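Local atomic coordinates of glycosyl hydrolase, family 31/fibronectin type III domain protein (Clostridium perfringens, PDB entry 4P5Y), a protein that probably acts in glycan breakdown as a family 31 glycoside hydrolase, with the calcium-containing F5/8 type C module here binding N-acetylgalactosamine. Residues 36-41 and 49-54; 66-71 and 160-165. One frame throughout, in Å; residues are numbered along the deposited sequence.

Interaction 1: residues 36-41 and 49-54; sequences DRDYKE and NTIWHS. With CA (calcium ion), chain C; NGA (2-acetamido-2-deoxy-beta-D-galactopyranose), chain B.
Asp38 is laid against Ile51, Trp52 and His53 at one end of an F5/8 type C (discoidin-like) beta-sandwich, where loops hold a sugar and a calcium ion. Its carbonyl oxygen accepts the backbone N-H of His53, Asp38 O to His53 N 3.0 Å, in a nearly straight bond (168° at the hydrogen) whose donor is tilted from the carbonyl plane. The same oxygen receives a CA-H...O contact from Trp52. An inverse gamma turn centred on Asp38 bends the loop here.

The Asp38 side chain lies beside that of His53, both pointing the same way, with the two CB atoms 3.5 Å apart and the carboxylate plane turned 37° from the imidazole. Asp38 CG also rests on Ile51 CG1 at 3.5 Å. Further along the loop, the backbone of Tyr39 and Lys40 runs past CB and CD1 of Trp52, and the indole NE1 is hydrogen-bonded to Ser33 O.

His53 carries the contact to the ligand. With CG anti to the backbone N (chi1 -161°), the ring swings away from the loop toward N-acetylgalactosamine, whose O3 lies over one ring face. A weak, bent hydrogen bond joins His53 NE2 and O4 of the sugar. Arg84, Asn89 and Tyr156 bind the sugar as well.

At the other end of 49-54, Thr50 binds calcium through both O and OG1; Asn42, Asp45, Asp47 and Ala160 complete the set of six protein oxygens. A second-shell bond helps to fix the imidazole's rotation: His53 ND1 donates to Ser54 O at 2.8 Å, on a lone pair in the carbonyl plane, with that oxygen practically in the ring plane.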
loop_
_atom_site.group_PDB
_atom_site.type_symbol
_atom_site.label_atom_id
_atom_site.label_comp_id
_atom_site.label_asym_id
_atom_site.label_seq_id
_atom_site.Cartn_x
_atom_site.Cartn_y
_atom_site.Cartn_z
ATOM N N ASP A 36 7.282 13.891 -8.454
ATOM C CA ASP A 36 8.735 13.837 -8.494
ATOM C C ASP A 36 9.195 12.591 -9.251
ATOM O O ASP A 36 8.731 12.328 -10.352
ATOM C CB ASP A 36 9.283 13.862 -7.067
ATOM C CG ASP A 36 8.841 15.102 -6.308
ATOM O OD1 ASP A 36 8.876 16.190 -6.924
ATOM O OD2 ASP A 36 8.446 14.999 -5.124
ATOM N N ARG A 37 10.086 11.806 -8.664
ATOM C CA ARG A 37 10.463 10.555 -9.315
ATOM C C ARG A 37 9.933 9.344 -8.551
ATOM O O ARG A 37 10.413 8.238 -8.723
ATOM C CB ARG A 37 11.981 10.457 -9.466
ATOM C CG ARG A 37 12.570 11.311 -10.579
ATOM C CD ARG A 37 14.027 10.913 -10.806
ATOM N NE ARG A 37 14.828 11.996 -11.368
ATOM C CZ ARG A 37 15.277 13.030 -10.664
ATOM N NH1 ARG A 37 14.994 13.126 -9.373
ATOM N NH2 ARG A 37 16.004 13.970 -11.249
ATOM N N ASP A 38 8.930 9.558 -7.715
ATOM C CA ASP A 38 8.409 8.499 -6.865
ATOM C C ASP A 38 7.229 7.763 -7.510
ATOM O O ASP A 38 6.075 7.954 -7.136
ATOM C CB ASP A 38 8.032 9.100 -5.520
ATOM C CG ASP A 38 9.233 9.696 -4.816
ATOM O OD1 ASP A 38 10.351 9.224 -5.101
ATOM O OD2 ASP A 38 9.077 10.621 -3.989
ATOM N N TYR A 39 7.552 6.901 -8.473
ATOM C CA TYR A 39 6.569 6.255 -9.349
ATOM C C TYR A 39 5.840 5.081 -8.716
ATOM O O TYR A 39 6.359 4.400 -7.829
ATOM C CB TYR A 39 7.252 5.769 -10.642
ATOM C CG TYR A 39 8.088 6.830 -11.294
ATOM C CD1 TYR A 39 7.494 7.926 -11.903
ATOM C CD2 TYR A 39 9.477 6.760 -11.279
ATOM C CE1 TYR A 39 8.261 8.932 -12.494
ATOM C CE2 TYR A 39 10.248 7.752 -11.864
ATOM C CZ TYR A 39 9.630 8.839 -12.469
ATOM O OH TYR A 39 10.377 9.834 -13.048
ATOM N N LYS A 40 4.644 4.824 -9.221
ATOM C CA LYS A 40 3.823 3.732 -8.729
ATOM C C LYS A 40 4.600 2.411 -8.711
ATOM O O LYS A 40 4.378 1.583 -7.852
ATOM C CB LYS A 40 2.555 3.604 -9.573
ATOM C CG LYS A 40 2.802 3.285 -11.046
ATOM C CD LYS A 40 1.493 3.163 -11.798
ATOM C CE LYS A 40 1.695 2.909 -13.299
ATOM N NZ LYS A 40 2.389 4.028 -13.997
ATOM N N GLU A 41 5.526 2.226 -9.646
ATOM C CA GLU A 41 6.314 0.991 -9.692
ATOM C C GLU A 41 7.183 0.802 -8.455
ATOM O O GLU A 41 7.670 -0.293 -8.207
ATOM C CB GLU A 41 7.219 0.948 -10.939
ATOM C CG GLU A 41 6.487 0.879 -12.275
ATOM C CD GLU A 41 5.874 2.215 -12.676
ATOM O OE1 GLU A 41 6.306 3.254 -12.119
ATOM O OE2 GLU A 41 4.964 2.215 -13.548
ATOM N N ASN A 49 14.095 1.372 -0.306
ATOM C CA ASN A 49 14.705 2.675 -0.544
ATOM C C ASN A 49 14.059 3.430 -1.695
ATOM O O ASN A 49 14.470 4.530 -2.035
ATOM C CB ASN A 49 16.207 2.515 -0.785
ATOM C CG ASN A 49 16.968 2.228 0.497
ATOM O OD1 ASN A 49 16.742 2.884 1.507
ATOM N ND2 ASN A 49 17.851 1.228 0.472
ATOM N N THR A 50 13.044 2.831 -2.297
ATOM C CA THR A 50 12.241 3.540 -3.280
ATOM C C THR A 50 10.816 3.693 -2.759
ATOM O O THR A 50 10.301 2.832 -2.039
ATOM C CB THR A 50 12.226 2.812 -4.643
ATOM O OG1 THR A 50 11.598 1.527 -4.506
ATOM C CG2 THR A 50 13.647 2.619 -5.165
ATOM N N ILE A 51 10.173 4.792 -3.118
ATOM C CA ILE A 51 8.777 4.957 -2.765
ATOM C C ILE A 51 7.912 5.368 -3.940
ATOM O O ILE A 51 8.386 5.937 -4.923
ATOM C CB ILE A 51 8.591 6.011 -1.654
ATOM C CG1 ILE A 51 8.852 7.416 -2.212
ATOM C CG2 ILE A 51 9.478 5.682 -0.453
ATOM C CD1 ILE A 51 8.828 8.499 -1.163
ATOM N N TRP A 52 6.631 5.048 -3.822
ATOM C CA TRP A 52 5.597 5.762 -4.546
ATOM C C TRP A 52 5.111 6.926 -3.697
ATOM O O TRP A 52 4.848 6.771 -2.512
ATOM C CB TRP A 52 4.431 4.844 -4.877
ATOM C CG TRP A 52 3.219 5.586 -5.319
ATOM C CD1 TRP A 52 3.107 6.395 -6.415
ATOM C CD2 TRP A 52 1.929 5.570 -4.699
ATOM N NE1 TRP A 52 1.830 6.888 -6.510
ATOM C CE2 TRP A 52 1.086 6.397 -5.468
ATOM C CE3 TRP A 52 1.402 4.933 -3.573
ATOM C CZ2 TRP A 52 -0.257 6.610 -5.140
ATOM C CZ3 TRP A 52 0.066 5.154 -3.244
ATOM C CH2 TRP A 52 -0.743 5.985 -4.027
ATOM N N HIS A 53 5.007 8.095 -4.303
ATOM C CA HIS A 53 4.478 9.276 -3.630
ATOM C C HIS A 53 3.454 9.867 -4.584
ATOM O O HIS A 53 3.673 9.867 -5.801
ATOM C CB HIS A 53 5.599 10.272 -3.310
ATOM C CG HIS A 53 5.256 11.272 -2.248
ATOM N ND1 HIS A 53 4.251 12.203 -2.395
ATOM C CD2 HIS A 53 5.809 11.507 -1.036
ATOM C CE1 HIS A 53 4.190 12.958 -1.314
ATOM N NE2 HIS A 53 5.124 12.555 -0.472
ATOM N N SER A 54 2.328 10.332 -4.053
ATOM C CA SER A 54 1.293 10.936 -4.890
ATOM C C SER A 54 1.529 12.440 -5.005
ATOM O O SER A 54 2.358 13.008 -4.283
ATOM C CB SER A 54 -0.101 10.643 -4.333
ATOM O OG SER A 54 -0.256 11.213 -3.043
HETATM CA CA CA C . 10.028 0.464 -3.034
HETATM C C1 NGA B . 8.926 17.176 0.071
HETATM C C2 NGA B . 9.174 15.692 -0.187
HETATM C C3 NGA B . 8.114 15.160 -1.149
HETATM C C4 NGA B . 6.725 15.506 -0.624
HETATM C C5 NGA B . 6.641 17.008 -0.405
HETATM C C6 NGA B . 5.259 17.463 0.062
HETATM C C7 NGA B . 11.510 14.987 0.086
HETATM C C8 NGA B . 12.860 14.876 -0.566
HETATM N N2 NGA B . 10.519 15.434 -0.693
HETATM O O1 NGA B . 9.806 17.658 1.061
HETATM O O3 NGA B . 8.255 13.765 -1.340
HETATM O O4 NGA B . 6.498 14.844 0.600
HETATM O O5 NGA B . 7.612 17.354 0.549
HETATM O O6 NGA B . 5.384 18.361 1.148
HETATM O O7 NGA B . 11.374 14.680 1.279
#

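Interaction 2: residues 66-71 and 160-165; sequences ITIKLD and AELVFY. With CA (calcium ion), chain C.
The Phe164 ring meets Ile68 and Leu70 obliquely. Its far end does most of the touching: Phe164 CZ comes to 3.5 Å from Ile68 CG2 and lies equally near the CB of that residue, so the ring's far end is set against the branch point of the isoleucine. One ring atom round, CE1 also approaches the methyl of CG2. On the other flank, Phe164 CE2 reaches CD1 of Leu70 at 4.1 Å. The ring thus touches two residues that are next but one on the same strand, and Leu26 and Leu141 pack against Phe164 too.

Phe164 is put there by chi1 of -69°, which sets CG anti to its own carbonyl carbon and sends the ring in between the sheets. This is the interior of the beta-sandwich: strand 64-70 belongs to the five-stranded antiparallel sheet and strand 158-166 to the four-stranded one. The short segments 66-70 and 161-165 run in broadly the same direction, crossing at -41° with their axes 10.6 Å apart. At that separation the sheets meet through side chains, with no hydrogen bond between the two segments.

Toward the calcium end, Leu162 takes over from the phenyl ring. A single methyl, Leu162 CD1, lies 4.1 Å from Ile68 CG1 and 4.3 Å from Ile66 CG2. Beyond it, Ala160 and Glu161 form a classic beta bulge opposite Leu82 of strand 73-82, and Ala160 O binds calcium at 2.4 Å.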
loop_
_atom_site.group_PDB
_atom_site.type_symbol
_atom_site.label_atom_id
_atom_site.label_comp_id
_atom_site.label_asym_id
_atom_site.label_seq_id
_atom_site.Cartn_x
_atom_site.Cartn_y
_atom_site.Cartn_z
ATOM N N ILE A 66 -3.586 3.019 -5.393
ATOM C CA ILE A 66 -2.648 2.395 -6.324
ATOM C C ILE A 66 -3.101 0.964 -6.637
ATOM O O ILE A 66 -3.560 0.236 -5.752
ATOM C CB ILE A 66 -1.231 2.397 -5.750
ATOM C CG1 ILE A 66 -0.257 1.691 -6.695
ATOM C CG2 ILE A 66 -1.216 1.736 -4.401
ATOM C CD1 ILE A 66 1.220 1.911 -6.324
ATOM N N THR A 67 -3.017 0.573 -7.901
ATOM C CA THR A 67 -3.506 -0.737 -8.270
ATOM C C THR A 67 -2.366 -1.634 -8.674
ATOM O O THR A 67 -1.609 -1.331 -9.590
ATOM C CB THR A 67 -4.530 -0.672 -9.407
ATOM O OG1 THR A 67 -5.698 0.018 -8.951
ATOM C CG2 THR A 67 -4.914 -2.091 -9.855
ATOM N N ILE A 68 -2.254 -2.741 -7.963
ATOM C CA ILE A 68 -1.204 -3.713 -8.200
ATOM C C ILE A 68 -1.771 -4.890 -8.967
ATOM O O ILE A 68 -2.774 -5.490 -8.557
ATOM C CB ILE A 68 -0.578 -4.217 -6.871
ATOM C CG1 ILE A 68 -0.058 -3.044 -6.039
ATOM C CG2 ILE A 68 0.503 -5.271 -7.131
ATOM C CD1 ILE A 68 0.695 -1.983 -6.847
ATOM N N LYS A 69 -1.129 -5.217 -10.077
ATOM C CA LYS A 69 -1.474 -6.425 -10.825
ATOM C C LYS A 69 -0.502 -7.570 -10.567
ATOM O O LYS A 69 0.722 -7.394 -10.649
ATOM C CB LYS A 69 -1.514 -6.139 -12.320
ATOM C CG LYS A 69 -1.492 -7.389 -13.182
ATOM C CD LYS A 69 -1.671 -7.003 -14.630
ATOM C CE LYS A 69 -1.682 -8.198 -15.553
ATOM N NZ LYS A 69 -1.983 -7.721 -16.929
ATOM N N LEU A 70 -1.065 -8.744 -10.287
ATOM C CA LEU A 70 -0.296 -9.959 -10.033
ATOM C C LEU A 70 -0.166 -10.762 -11.341
ATOM O O LEU A 70 -0.953 -10.574 -12.255
ATOM C CB LEU A 70 -0.969 -10.786 -8.922
ATOM C CG LEU A 70 -0.990 -10.166 -7.513
ATOM C CD1 LEU A 70 -1.547 -8.767 -7.545
ATOM C CD2 LEU A 70 -1.780 -10.992 -6.532
ATOM N N ASP A 71 0.828 -11.645 -11.437
ATOM C CA ASP A 71 1.090 -12.342 -12.700
ATOM C C ASP A 71 0.044 -13.417 -12.986
ATOM O O ASP A 71 -0.131 -13.840 -14.126
ATOM C CB ASP A 71 2.496 -12.957 -12.715
ATOM C CG ASP A 71 2.678 -14.045 -11.671
ATOM O OD1 ASP A 71 2.314 -13.812 -10.497
ATOM O OD2 ASP A 71 3.197 -15.132 -12.021
ATOM N N ALA A 160 6.559 2.688 0.647
ATOM C CA ALA A 160 7.862 2.163 0.269
ATOM C C ALA A 160 7.685 0.777 -0.336
ATOM O O ALA A 160 8.284 0.461 -1.352
ATOM C CB ALA A 160 8.813 2.127 1.480
ATOM N N GLU A 161 6.847 -0.043 0.285
ATOM C CA GLU A 161 6.571 -1.375 -0.228
ATOM C C GLU A 161 5.164 -1.849 0.071
ATOM O O GLU A 161 4.567 -1.518 1.099
ATOM C CB GLU A 161 7.531 -2.406 0.354
ATOM C CG GLU A 161 8.900 -2.482 -0.271
ATOM C CD GLU A 161 9.577 -3.825 0.038
ATOM O OE1 GLU A 161 10.300 -3.931 1.059
ATOM O OE2 GLU A 161 9.366 -4.788 -0.730
ATOM N N LEU A 162 4.648 -2.656 -0.842
ATOM C CA LEU A 162 3.518 -3.514 -0.543
ATOM C C LEU A 162 3.963 -4.950 -0.762
ATOM O O LEU A 162 4.337 -5.332 -1.876
ATOM C CB LEU A 162 2.307 -3.185 -1.416
ATOM C CG LEU A 162 1.815 -1.762 -1.264
ATOM C CD1 LEU A 162 0.795 -1.458 -2.333
ATOM C CD2 LEU A 162 1.243 -1.573 0.139
ATOM N N VAL A 163 3.922 -5.735 0.310
ATOM C CA VAL A 163 4.232 -7.162 0.256
ATOM C C VAL A 163 2.942 -7.998 0.227
ATOM O O VAL A 163 2.090 -7.830 1.075
ATOM C CB VAL A 163 5.115 -7.548 1.463
ATOM C CG1 VAL A 163 5.417 -9.043 1.485
ATOM C CG2 VAL A 163 6.407 -6.715 1.451
ATOM N N PHE A 164 2.789 -8.873 -0.760
ATOM C CA PHE A 164 1.574 -9.687 -0.907
ATOM C C PHE A 164 1.806 -11.101 -0.404
ATOM O O PHE A 164 2.889 -11.647 -0.592
ATOM C CB PHE A 164 1.118 -9.749 -2.381
ATOM C CG PHE A 164 0.585 -8.450 -2.915
ATOM C CD1 PHE A 164 1.412 -7.348 -3.047
ATOM C CD2 PHE A 164 -0.748 -8.331 -3.285
ATOM C CE1 PHE A 164 0.923 -6.138 -3.520
ATOM C CE2 PHE A 164 -1.246 -7.128 -3.763
ATOM C CZ PHE A 164 -0.403 -6.027 -3.885
ATOM N N TYR A 165 0.793 -11.702 0.213
ATOM C CA TYR A 165 0.847 -13.123 0.588
ATOM C C TYR A 165 -0.342 -13.897 0.013
ATOM O O TYR A 165 -1.476 -13.449 0.122
ATOM C CB TYR A 165 0.860 -13.298 2.111
ATOM C CG TYR A 165 1.965 -12.589 2.858
ATOM C CD1 TYR A 165 1.934 -11.217 3.045
ATOM C CD2 TYR A 165 3.025 -13.297 3.399
ATOM C CE1 TYR A 165 2.941 -10.564 3.737
ATOM C CE2 TYR A 165 4.042 -12.652 4.095
ATOM C CZ TYR A 165 3.989 -11.285 4.266
ATOM O OH TYR A 165 4.987 -10.638 4.971
HETATM CA CA CA C . 10.028 0.464 -3.034
#

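Overall arrangement
The centres of interactions 1 and 2 lie about 14 Å apart, and the two contacts touch directly. Trp52 CZ3 packs 3.8 Å from Ile66 CG2, carrying the apolar filling between the sheets out to the loop at 36-41, where Lys40 O lies 3.5 Å from Ile66 CD1. On the opposing sheet, strands 52-53 and 158-166 are neighbours, with Ile51 CG2 at 3.9 Å from Ala160 CA. Calcium joins the two contacts as well, since Thr50 and Ala160 are both ligands. The sugar belongs to interaction 1 alone; the centre of interaction 2 lies deeper, about 7 Å from the centre of the chain, against about 12 Å for that of interaction 1.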